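PDB 2Q37: uric acid degradation bifunctional protein TTL from Arabidopsis thaliana, which converts 5-hydroxyisourate through hydrolysis and then stereoselective decarboxylation into (S)-allantoin, the last two steps of urate degradation, here represented by its N-terminal OHCU decarboxylase domain. Local coordinates for residues Y56-I61 against E165-T170; P79-T84 against F131-S136; S99-A104 against A141-A146. All blocks are in the same frame, centred on the assembly; numbering follows the deposited sequence.

Contact 1: residues Y56-I61 against E165-T170; sequences YTARDI and EQMKIT. With 3AL (1-[(4S)-2,5-dioxoimidazolidin-4-yl]urea), chain B.
Met167, a selenomethionine in this crystal, reaches from helix 155-178 onto Ala58 and Arg59 of helix 51-64, joining two helices of the all-helical OHCU decarboxylase domain. It buries more surface than any other residue of the contact. Its SE lies 4.0 Å from CA of Arg59 and its CG 4.1 Å from CG of Arg59, which places the selenium over the root of the arginine rather than near its charged end. The Met167 side chain leaves with CG anti to the backbone N (chi1 -174°), then bends twice, and this brings the methyl CE to 4.1 Å from CB of Ala58. The long side chains of Arg59 and Met167 cross at about a right angle. No hydrogen bond spans the two segments; the contact is apolar, and CA of Arg59 and CA of Met167 are 7.1 Å apart. Arg59 runs extended from CG to NE, and its NH2 forms a salt bridge with Glu171, one turn beyond Met167. Phe39 and Met43 of helix 37-44 cover Ala58, while Trp62 and Phe63 touch Met167. The same stretch of helix 155-178 also serves the active site. Gln166 OE1 is hydrogen-bonded to NE2 of His78, the proton donor of the decarboxylation, making Gln166 a second-shell residue. Ile169 lies against the imidazolidine ring of the bound (S)-allantoin, its CD1 3.2 Å from N9 of the ligand.

Contact 2: residues P79-T84 against F131-S136; sequences PQIGNT and FIICAS. With 3AL (1-[(4S)-2,5-dioxoimidazolidin-4-yl]urea), chain B.
Ile81 alone carries the direct contact of loop 79-84 with loop 131-136, meeting Phe131, Ile133 and Ala135 without a single hydrogen bond between the loops, which are instead bridged by bound (S)-allantoin and a water. With CG1 anti to the carbonyl carbon (chi1 -70°), Ile81 packs that branch 3.9 Å from CG2 of Ile133 and brings it obliquely to the Phe131 ring, 4.2 Å from CD2. The next atom out, CD1 of Ile81, lies 4.2 Å from CB of Ala135. CG1 and CD1 of Ile81 also lie against the ureido N1 and C2 of the ligand. An alanine at Ile81 is likely to strip the hydrophobic cover from that end and leave Phe131, Ile133 and Ala135 without their partner from the opposing loop. The pocket is part of the OHCU decarboxylase active site, and main-chain atoms of alternate residues read the ligand from one loop. Phe131 O accepts from N1 at 2.9 Å. The N of Ile133 donates to O2, and Ile133 O takes the N-H of N9 at 2.9 Å in a bond of 159°. Next along, Ala135 N meets O8 almost straight, at 172° over 3.1 Å. From the other loop Pro79 O accepts from N1 at 3.2 Å and, weakly, from N3. The water accepts from Ile81 N and donates to Phe131 O, tying the loops beside N1. Leu116 packs on Ile81, and Met143 on Ile133 and Ala135. Within these two loops every hydrogen bond to the ligand uses a backbone N-H or C=O, so the path of the chain probably decides the match; Glu100 adds a side-chain acceptor for N7.

Contact 3: residues S99-A104 against A141-A146; sequences SEQSTA and AEMLHA. With 3AL (1-[(4S)-2,5-dioxoimidazolidin-4-yl]urea), chain B.
Met143, a selenomethionine here, overlaps Ala104 and the aliphatic part of Gln101 with its terminal methyl, packing helix 140-150 of the all-helical OHCU decarboxylase domain against the short helix 102-105 and its N-cap residue Gln101. Its CE comes to 3.6 Å from CB of Ala104 and 4.4 Å from CG of Gln101; no hydrogen bond joins the segments. CG lies anti to the carbonyl carbon (chi1 -67°), and after an extended chi2 the chain bends at chi3, which swings CE round toward Ala104. The small alanine side chain probably lets the methyl come this near the short helix. Met143 also touches Ile81, Ile133 and Ala135, so the one side chain fills the angle between helix 140-150, the allantoin-binding loops and the turn before Ala104. That turn is of type I and runs from Ser99 to Ser102, the first residue of the short helix. Thr103 OG1 is hydrogen-bonded to Ser136 O, a direct link from this helix to the loop bearing Ala135. Within the turn Glu100 faces the ligand. Its CB lies 3.2 Å from O8 of (S)-allantoin, and the chain, bent at chi2, carries OE1 round to N7 of the imidazolidine ring, which donates to it over 2.9 Å at 155°. Arg173 NH2 of helix 155-178 forms a salt bridge with the same OE1, giving that oxygen a second partner beside N7. Across the turn, Ser99 O accepts from two donors of one residue, Ser102 N at 3.1 Å and Ser102 OG at 2.7 Å.

Overall arrangement
From the N terminus the chain passes helix 37-44 and enters helix 51-64, which contact 1 joins to helix 155-178 near the C-terminal end, closing a loop that encloses both other contacts. Within it come 79-84, 99-104, 131-136 and 141-146 in that order, so contacts 2 and 3 cross. Contact 2 brings together the loops that follow helix 68-76 and helix 110-127; contact 3 joins helix 102-105 to helix 140-150. Their centres are about 7 Å apart, whereas contact 1 lies on the opposite side of the chain's centre. Glu165 of contact 1 reaches Cys134 of contact 2, and all three contacts border the same ligand.

Contact 1: residues Y56-I61 against E165-T170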
loop_
_atom_site.group_PDB
_atom_site.type_symbol
_atom_site.label_atom_id
_atom_site.label_comp_id
_atom_site.label_asym_id
_atom_site.label_seq_id
_atom_site.Cartn_x
_atom_site.Cartn_y
_atom_site.Cartn_z
ATOM N N TYR A 56 -3.218 -4.666 -22.671
ATOM C CA TYR A 56 -2.521 -5.748 -21.979
ATOM C C TYR A 56 -1.178 -5.335 -21.371
ATOM O O TYR A 56 -0.793 -5.810 -20.298
ATOM C CB TYR A 56 -2.286 -6.922 -22.931
ATOM C CG TYR A 56 -3.533 -7.452 -23.592
ATOM C CD1 TYR A 56 -4.777 -7.328 -22.978
ATOM C CD2 TYR A 56 -3.466 -8.087 -24.835
ATOM C CE1 TYR A 56 -5.924 -7.815 -23.580
ATOM C CE2 TYR A 56 -4.608 -8.582 -25.451
ATOM C CZ TYR A 56 -5.834 -8.441 -24.818
ATOM O OH TYR A 56 -6.974 -8.915 -25.418
ATOM N N THR A 57 -0.455 -4.466 -22.063
ATOM C CA THR A 57 0.832 -4.013 -21.569
ATOM C C THR A 57 0.621 -3.034 -20.417
ATOM O O THR A 57 1.488 -2.857 -19.554
ATOM C CB THR A 57 1.617 -3.328 -22.697
ATOM O OG1 THR A 57 1.841 -4.280 -23.742
ATOM C CG2 THR A 57 2.947 -2.782 -22.193
ATOM N N ALA A 58 -0.544 -2.400 -20.405
ATOM C CA ALA A 58 -0.855 -1.436 -19.370
ATOM C C ALA A 58 -1.189 -2.192 -18.092
ATOM O O ALA A 58 -0.687 -1.873 -17.018
ATOM C CB ALA A 58 -2.026 -0.567 -19.801
ATOM N N ARG A 59 -2.026 -3.211 -18.219
ATOM C CA ARG A 59 -2.405 -3.991 -17.062
ATOM C C ARG A 59 -1.220 -4.680 -16.394
ATOM O O ARG A 59 -1.146 -4.731 -15.167
ATOM C CB ARG A 59 -3.429 -5.043 -17.446
ATOM C CG ARG A 59 -4.751 -4.486 -17.883
ATOM C CD ARG A 59 -5.670 -5.644 -18.168
ATOM N NE ARG A 59 -7.002 -5.242 -18.597
ATOM C CZ ARG A 59 -7.691 -5.878 -19.535
ATOM N NH1 ARG A 59 -7.176 -6.935 -20.146
ATOM N NH2 ARG A 59 -8.897 -5.466 -19.859
ATOM N N ASP A 60 -0.291 -5.216 -17.184
ATOM C CA ASP A 60 0.839 -5.911 -16.586
ATOM C C ASP A 60 1.741 -4.941 -15.847
ATOM O O ASP A 60 2.219 -5.238 -14.750
ATOM C CB ASP A 60 1.639 -6.683 -17.638
ATOM C CG ASP A 60 2.636 -7.653 -17.011
ATOM O OD1 ASP A 60 2.212 -8.779 -16.640
ATOM O OD2 ASP A 60 3.832 -7.285 -16.867
ATOM N N ILE A 61 1.974 -3.779 -16.435
ATOM C CA ILE A 61 2.803 -2.788 -15.783
ATOM C C ILE A 61 2.118 -2.314 -14.490
ATOM O O ILE A 61 2.746 -2.211 -13.430
ATOM C CB ILE A 61 3.018 -1.591 -16.703
ATOM C CG1 ILE A 61 3.891 -2.014 -17.882
ATOM C CG2 ILE A 61 3.633 -0.423 -15.926
ATOM C CD1 ILE A 61 4.041 -0.936 -18.951
ATOM N N GLU A 165 -10.231 -0.777 -9.764
ATOM C CA GLU A 165 -11.139 0.260 -10.226
ATOM C C GLU A 165 -10.339 1.289 -11.069
ATOM O O GLU A 165 -10.783 1.726 -12.132
ATOM C CB GLU A 165 -11.785 0.948 -9.033
ATOM C CG GLU A 165 -12.810 0.096 -8.344
ATOM C CD GLU A 165 -13.860 -0.394 -9.310
ATOM O OE1 GLU A 165 -14.470 0.454 -9.986
ATOM O OE2 GLU A 165 -14.076 -1.626 -9.402
ATOM N N GLN A 166 -9.151 1.648 -10.588
ATOM C CA GLN A 166 -8.277 2.593 -11.268
ATOM C C GLN A 166 -7.898 2.061 -12.642
ATOM O O GLN A 166 -7.851 2.805 -13.616
ATOM C CB GLN A 166 -7.023 2.810 -10.417
ATOM C CG GLN A 166 -5.845 3.435 -11.096
ATOM C CD GLN A 166 -6.099 4.868 -11.497
ATOM O OE1 GLN A 166 -6.616 5.670 -10.716
ATOM N NE2 GLN A 166 -5.724 5.207 -12.729
HETATM N N MSE A 167 -7.632 0.767 -12.719
HETATM C CA MSE A 167 -7.244 0.178 -13.985
HETATM C C MSE A 167 -8.410 0.204 -14.951
HETATM O O MSE A 167 -8.219 0.428 -16.141
HETATM C CB MSE A 167 -6.771 -1.259 -13.792
HETATM C CG MSE A 167 -6.206 -1.883 -15.053
HETATM SE SE MSE A 167 -4.613 -0.974 -15.729
HETATM C CE MSE A 167 -5.319 -0.327 -17.451
ATOM N N LYS A 168 -9.617 -0.036 -14.453
ATOM C CA LYS A 168 -10.774 0.008 -15.334
ATOM C C LYS A 168 -10.938 1.424 -15.926
ATOM O O LYS A 168 -11.218 1.577 -17.109
ATOM C CB LYS A 168 -12.053 -0.392 -14.589
ATOM C CG LYS A 168 -12.120 -1.863 -14.176
ATOM C CD LYS A 168 -13.536 -2.224 -13.751
ATOM C CE LYS A 168 -13.569 -2.840 -12.375
ATOM N NZ LYS A 168 -14.965 -3.121 -11.931
ATOM N N ILE A 169 -10.749 2.445 -15.095
ATOM C CA ILE A 169 -10.874 3.833 -15.515
ATOM C C ILE A 169 -9.861 4.124 -16.618
ATOM O O ILE A 169 -10.169 4.781 -17.617
ATOM C CB ILE A 169 -10.582 4.791 -14.343
ATOM C CG1 ILE A 169 -11.704 4.705 -13.311
ATOM C CG2 ILE A 169 -10.401 6.216 -14.875
ATOM C CD1 ILE A 169 -11.395 5.376 -11.987
ATOM N N THR A 170 -8.649 3.628 -16.398
ATOM C CA THR A 170 -7.559 3.803 -17.312
ATOM C C THR A 170 -7.878 3.128 -18.630
ATOM O O THR A 170 -7.678 3.732 -19.678
ATOM C CB THR A 170 -6.262 3.258 -16.691
ATOM O OG1 THR A 170 -5.809 4.183 -15.690
ATOM C CG2 THR A 170 -5.180 3.075 -17.732
HETATM C C4 3AL B . -12.668 8.649 -10.464
HETATM C C5 3AL B . -12.593 9.598 -11.552
HETATM O O5 3AL B . -12.062 10.667 -11.707
HETATM N N7 3AL B . -13.318 9.111 -12.658
HETATM C C8 3AL B . -13.841 7.892 -12.254
HETATM O O8 3AL B . -14.532 7.196 -12.987
HETATM N N9 3AL B . -13.480 7.587 -10.943
HETATM N N3 3AL B . -13.103 9.290 -9.225
HETATM C C2 3AL B . -13.190 8.416 -8.035
HETATM N N1 3AL B . -13.531 8.958 -7.011
HETATM O O2 3AL B . -12.889 7.136 -8.151
#

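Contact 2: residues P79-T84 against F131-S136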
loop_
_atom_site.group_PDB
_atom_site.type_symbol
_atom_site.label_atom_id
_atom_site.label_comp_id
_atom_site.label_asym_id
_atom_site.label_seq_id
_atom_site.Cartn_x
_atom_site.Cartn_y
_atom_site.Cartn_z
ATOM N N PRO A 79 -10.861 13.326 -8.707
ATOM C CA PRO A 79 -11.758 14.116 -7.868
ATOM C C PRO A 79 -12.598 13.059 -7.123
ATOM O O PRO A 79 -12.866 11.973 -7.659
ATOM C CB PRO A 79 -12.593 14.898 -8.885
ATOM C CG PRO A 79 -12.570 14.003 -10.106
ATOM C CD PRO A 79 -11.136 13.542 -10.138
ATOM N N GLN A 80 -13.004 13.352 -5.891
ATOM C CA GLN A 80 -13.821 12.402 -5.147
ATOM C C GLN A 80 -15.125 12.190 -5.898
ATOM O O GLN A 80 -15.486 12.988 -6.771
ATOM C CB GLN A 80 -14.172 12.945 -3.770
ATOM C CG GLN A 80 -13.013 13.406 -2.938
ATOM C CD GLN A 80 -13.456 13.742 -1.527
ATOM O OE1 GLN A 80 -14.421 14.500 -1.322
ATOM N NE2 GLN A 80 -12.764 13.177 -0.542
ATOM N N ILE A 81 -15.834 11.115 -5.567
ATOM C CA ILE A 81 -17.122 10.858 -6.189
ATOM C C ILE A 81 -18.115 11.809 -5.523
ATOM O O ILE A 81 -18.436 11.667 -4.340
ATOM C CB ILE A 81 -17.582 9.404 -5.967
ATOM C CG1 ILE A 81 -16.691 8.448 -6.776
ATOM C CG2 ILE A 81 -19.052 9.262 -6.351
ATOM C CD1 ILE A 81 -16.720 8.671 -8.293
ATOM N N GLY A 82 -18.595 12.782 -6.289
ATOM C CA GLY A 82 -19.529 13.757 -5.754
ATOM C C GLY A 82 -18.997 15.157 -6.001
ATOM O O GLY A 82 -19.623 16.155 -5.647
ATOM N N ASN A 83 -17.818 15.217 -6.604
ATOM C CA ASN A 83 -17.179 16.470 -6.954
ATOM C C ASN A 83 -16.830 16.399 -8.429
ATOM O O ASN A 83 -16.924 15.342 -9.050
ATOM C CB ASN A 83 -15.897 16.685 -6.146
ATOM C CG ASN A 83 -16.174 16.984 -4.698
ATOM O OD1 ASN A 83 -16.985 17.852 -4.388
ATOM N ND2 ASN A 83 -15.507 16.268 -3.799
ATOM N N THR A 84 -16.434 17.534 -8.986
ATOM C CA THR A 84 -16.047 17.592 -10.383
ATOM C C THR A 84 -14.586 18.026 -10.429
ATOM O O THR A 84 -14.040 18.529 -9.445
ATOM C CB THR A 84 -16.921 18.598 -11.154
ATOM O OG1 THR A 84 -16.749 19.901 -10.586
ATOM C CG2 THR A 84 -18.401 18.204 -11.066
ATOM N N PHE A 131 -11.911 7.338 -1.978
ATOM C CA PHE A 131 -12.704 6.242 -2.516
ATOM C C PHE A 131 -12.597 6.242 -4.065
ATOM O O PHE A 131 -12.990 7.211 -4.728
ATOM C CB PHE A 131 -14.156 6.418 -2.066
ATOM C CG PHE A 131 -15.099 5.418 -2.661
ATOM C CD1 PHE A 131 -15.001 4.063 -2.336
ATOM C CD2 PHE A 131 -16.108 5.827 -3.540
ATOM C CE1 PHE A 131 -15.909 3.126 -2.884
ATOM C CE2 PHE A 131 -17.018 4.899 -4.091
ATOM C CZ PHE A 131 -16.916 3.550 -3.762
ATOM N N ILE A 132 -12.062 5.158 -4.623
ATOM C CA ILE A 132 -11.868 5.014 -6.074
ATOM C C ILE A 132 -12.812 3.970 -6.666
ATOM O O ILE A 132 -12.886 2.837 -6.199
ATOM C CB ILE A 132 -10.425 4.575 -6.411
ATOM C CG1 ILE A 132 -9.421 5.552 -5.779
ATOM C CG2 ILE A 132 -10.226 4.528 -7.941
ATOM C CD1 ILE A 132 -9.510 6.979 -6.338
ATOM N N ILE A 133 -13.535 4.360 -7.701
ATOM C CA ILE A 133 -14.470 3.459 -8.351
ATOM C C ILE A 133 -14.670 3.997 -9.747
ATOM O O ILE A 133 -14.742 5.217 -9.938
ATOM C CB ILE A 133 -15.843 3.455 -7.635
ATOM C CG1 ILE A 133 -16.692 2.268 -8.106
ATOM C CG2 ILE A 133 -16.602 4.742 -7.949
ATOM C CD1 ILE A 133 -18.140 2.225 -7.498
ATOM N N CYS A 134 -14.736 3.099 -10.721
ATOM C CA CYS A 134 -14.971 3.503 -12.091
ATOM C C CYS A 134 -16.452 3.885 -12.116
ATOM O O CYS A 134 -17.315 3.050 -11.874
ATOM C CB CYS A 134 -14.690 2.333 -13.041
ATOM S SG CYS A 134 -14.865 2.694 -14.819
ATOM N N ALA A 135 -16.737 5.163 -12.347
ATOM C CA ALA A 135 -18.113 5.670 -12.420
ATOM C C ALA A 135 -18.487 5.632 -13.899
ATOM O O ALA A 135 -17.596 5.604 -14.757
ATOM C CB ALA A 135 -18.156 7.089 -11.917
ATOM N N SER A 136 -19.763 5.617 -14.240
ATOM C CA SER A 136 -20.072 5.584 -15.674
ATOM C C SER A 136 -21.540 5.565 -15.989
ATOM O O SER A 136 -22.087 6.507 -16.569
ATOM C CB SER A 136 -19.416 4.389 -16.344
ATOM O OG SER A 136 -18.480 4.845 -17.305
HETATM C C4 3AL B . -12.668 8.649 -10.464
HETATM C C5 3AL B . -12.593 9.598 -11.552
HETATM O O5 3AL B . -12.062 10.667 -11.707
HETATM N N7 3AL B . -13.318 9.111 -12.658
HETATM C C8 3AL B . -13.841 7.892 -12.254
HETATM O O8 3AL B . -14.532 7.196 -12.987
HETATM N N9 3AL B . -13.480 7.587 -10.943
HETATM N N3 3AL B . -13.103 9.290 -9.225
HETATM C C2 3AL B . -13.190 8.416 -8.035
HETATM N N1 3AL B . -13.531 8.958 -7.011
HETATM O O2 3AL B . -12.889 7.136 -8.151
HETATM O O HOH W 1 -14.379 9.391 -3.834
#

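Contact 3: residues S99-A104 against A141-A146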
loop_
_atom_site.group_PDB
_atom_site.type_symbol
_atom_site.label_atom_id
_atom_site.label_comp_id
_atom_site.label_asym_id
_atom_site.label_seq_id
_atom_site.Cartn_x
_atom_site.Cartn_y
_atom_site.Cartn_z
ATOM N N SER A 99 -15.751 13.344 -16.170
ATOM C CA SER A 99 -16.773 13.079 -17.173
ATOM C C SER A 99 -17.330 11.656 -17.062
ATOM O O SER A 99 -18.387 11.335 -17.632
ATOM C CB SER A 99 -16.213 13.314 -18.581
ATOM O OG SER A 99 -16.133 14.702 -18.867
ATOM N N GLU A 100 -16.608 10.792 -16.357
ATOM C CA GLU A 100 -17.098 9.440 -16.153
ATOM C C GLU A 100 -18.306 9.606 -15.246
ATOM O O GLU A 100 -19.142 8.707 -15.133
ATOM C CB GLU A 100 -16.067 8.573 -15.442
ATOM C CG GLU A 100 -15.012 7.978 -16.338
ATOM C CD GLU A 100 -13.781 8.842 -16.465
ATOM O OE1 GLU A 100 -13.502 9.622 -15.528
ATOM O OE2 GLU A 100 -13.079 8.718 -17.497
ATOM N N GLN A 101 -18.382 10.779 -14.614
ATOM C CA GLN A 101 -19.469 11.103 -13.706
ATOM C C GLN A 101 -20.679 11.838 -14.313
ATOM O O GLN A 101 -21.593 12.265 -13.585
ATOM C CB GLN A 101 -18.924 11.893 -12.529
ATOM C CG GLN A 101 -18.549 11.037 -11.360
ATOM C CD GLN A 101 -18.233 11.861 -10.122
ATOM O OE1 GLN A 101 -17.180 12.495 -10.031
ATOM N NE2 GLN A 101 -19.152 11.868 -9.164
ATOM N N SER A 102 -20.705 11.970 -15.637
ATOM C CA SER A 102 -21.813 12.643 -16.308
ATOM C C SER A 102 -23.163 12.039 -15.950
ATOM O O SER A 102 -24.075 12.770 -15.564
ATOM C CB SER A 102 -21.615 12.610 -17.820
ATOM O OG SER A 102 -21.010 11.395 -18.206
ATOM N N THR A 103 -23.285 10.716 -16.074
ATOM C CA THR A 103 -24.518 9.998 -15.746
ATOM C C THR A 103 -24.941 10.272 -14.299
ATOM O O THR A 103 -26.098 10.559 -14.010
ATOM C CB THR A 103 -24.325 8.476 -15.914
ATOM O OG1 THR A 103 -24.208 8.161 -17.305
ATOM C CG2 THR A 103 -25.496 7.704 -15.317
ATOM N N ALA A 104 -23.995 10.197 -13.382
ATOM C CA ALA A 104 -24.326 10.436 -12.000
ATOM C C ALA A 104 -24.806 11.881 -11.763
ATOM O O ALA A 104 -25.672 12.113 -10.912
ATOM C CB ALA A 104 -23.133 10.110 -11.121
ATOM N N ALA A 141 -25.960 7.555 -5.938
ATOM C CA ALA A 141 -26.640 6.700 -4.978
ATOM C C ALA A 141 -26.024 5.288 -4.966
ATOM O O ALA A 141 -25.725 4.737 -3.895
ATOM C CB ALA A 141 -28.126 6.632 -5.318
ATOM N N GLU A 142 -25.837 4.697 -6.145
ATOM C CA GLU A 142 -25.251 3.366 -6.209
ATOM C C GLU A 142 -23.826 3.429 -5.683
ATOM O O GLU A 142 -23.388 2.549 -4.934
ATOM C CB GLU A 142 -25.234 2.849 -7.639
ATOM C CG GLU A 142 -26.584 2.891 -8.309
ATOM C CD GLU A 142 -26.492 2.585 -9.779
ATOM O OE1 GLU A 142 -25.401 2.784 -10.350
ATOM O OE2 GLU A 142 -27.501 2.159 -10.370
HETATM N N MSE A 143 -23.106 4.480 -6.064
HETATM C CA MSE A 143 -21.727 4.639 -5.631
HETATM C C MSE A 143 -21.608 4.928 -4.145
HETATM O O MSE A 143 -20.645 4.515 -3.520
HETATM C CB MSE A 143 -21.041 5.726 -6.451
HETATM C CG MSE A 143 -20.865 5.331 -7.907
HETATM SE SE MSE A 143 -19.608 6.476 -8.846
HETATM C CE MSE A 143 -20.860 7.633 -9.818
ATOM N N LEU A 144 -22.582 5.639 -3.577
ATOM C CA LEU A 144 -22.579 5.931 -2.141
ATOM C C LEU A 144 -22.752 4.580 -1.421
ATOM O O LEU A 144 -22.124 4.305 -0.399
ATOM C CB LEU A 144 -23.734 6.883 -1.815
ATOM C CG LEU A 144 -24.020 7.445 -0.413
ATOM C CD1 LEU A 144 -24.702 6.395 0.425
ATOM C CD2 LEU A 144 -22.732 7.920 0.242
ATOM N N HIS A 145 -23.585 3.725 -1.992
ATOM C CA HIS A 145 -23.835 2.411 -1.432
ATOM C C HIS A 145 -22.598 1.514 -1.555
ATOM O O HIS A 145 -22.293 0.737 -0.639
ATOM C CB HIS A 145 -25.019 1.760 -2.143
ATOM C CG HIS A 145 -25.264 0.343 -1.730
ATOM N ND1 HIS A 145 -25.775 0.005 -0.495
ATOM C CD2 HIS A 145 -25.014 -0.825 -2.370
ATOM C CE1 HIS A 145 -25.827 -1.311 -0.391
ATOM N NE2 HIS A 145 -25.370 -1.839 -1.515
ATOM N N ALA A 146 -21.897 1.600 -2.687
ATOM C CA ALA A 146 -20.686 0.799 -2.887
ATOM C C ALA A 146 -19.601 1.286 -1.926
ATOM O O ALA A 146 -18.767 0.494 -1.476
ATOM C CB ALA A 146 -20.200 0.901 -4.318
HETATM C C4 3AL B . -12.668 8.649 -10.464
HETATM C C5 3AL B . -12.593 9.598 -11.552
HETATM O O5 3AL B . -12.062 10.667 -11.707
HETATM N N7 3AL B . -13.318 9.111 -12.658
HETATM C C8 3AL B . -13.841 7.892 -12.254
HETATM O O8 3AL B . -14.532 7.196 -12.987
HETATM N N9 3AL B . -13.480 7.587 -10.943
HETATM N N3 3AL B . -13.103 9.290 -9.225
HETATM C C2 3AL B . -13.190 8.416 -8.035
HETATM N N1 3AL B . -13.531 8.958 -7.011
HETATM O O2 3AL B . -12.889 7.136 -8.151
#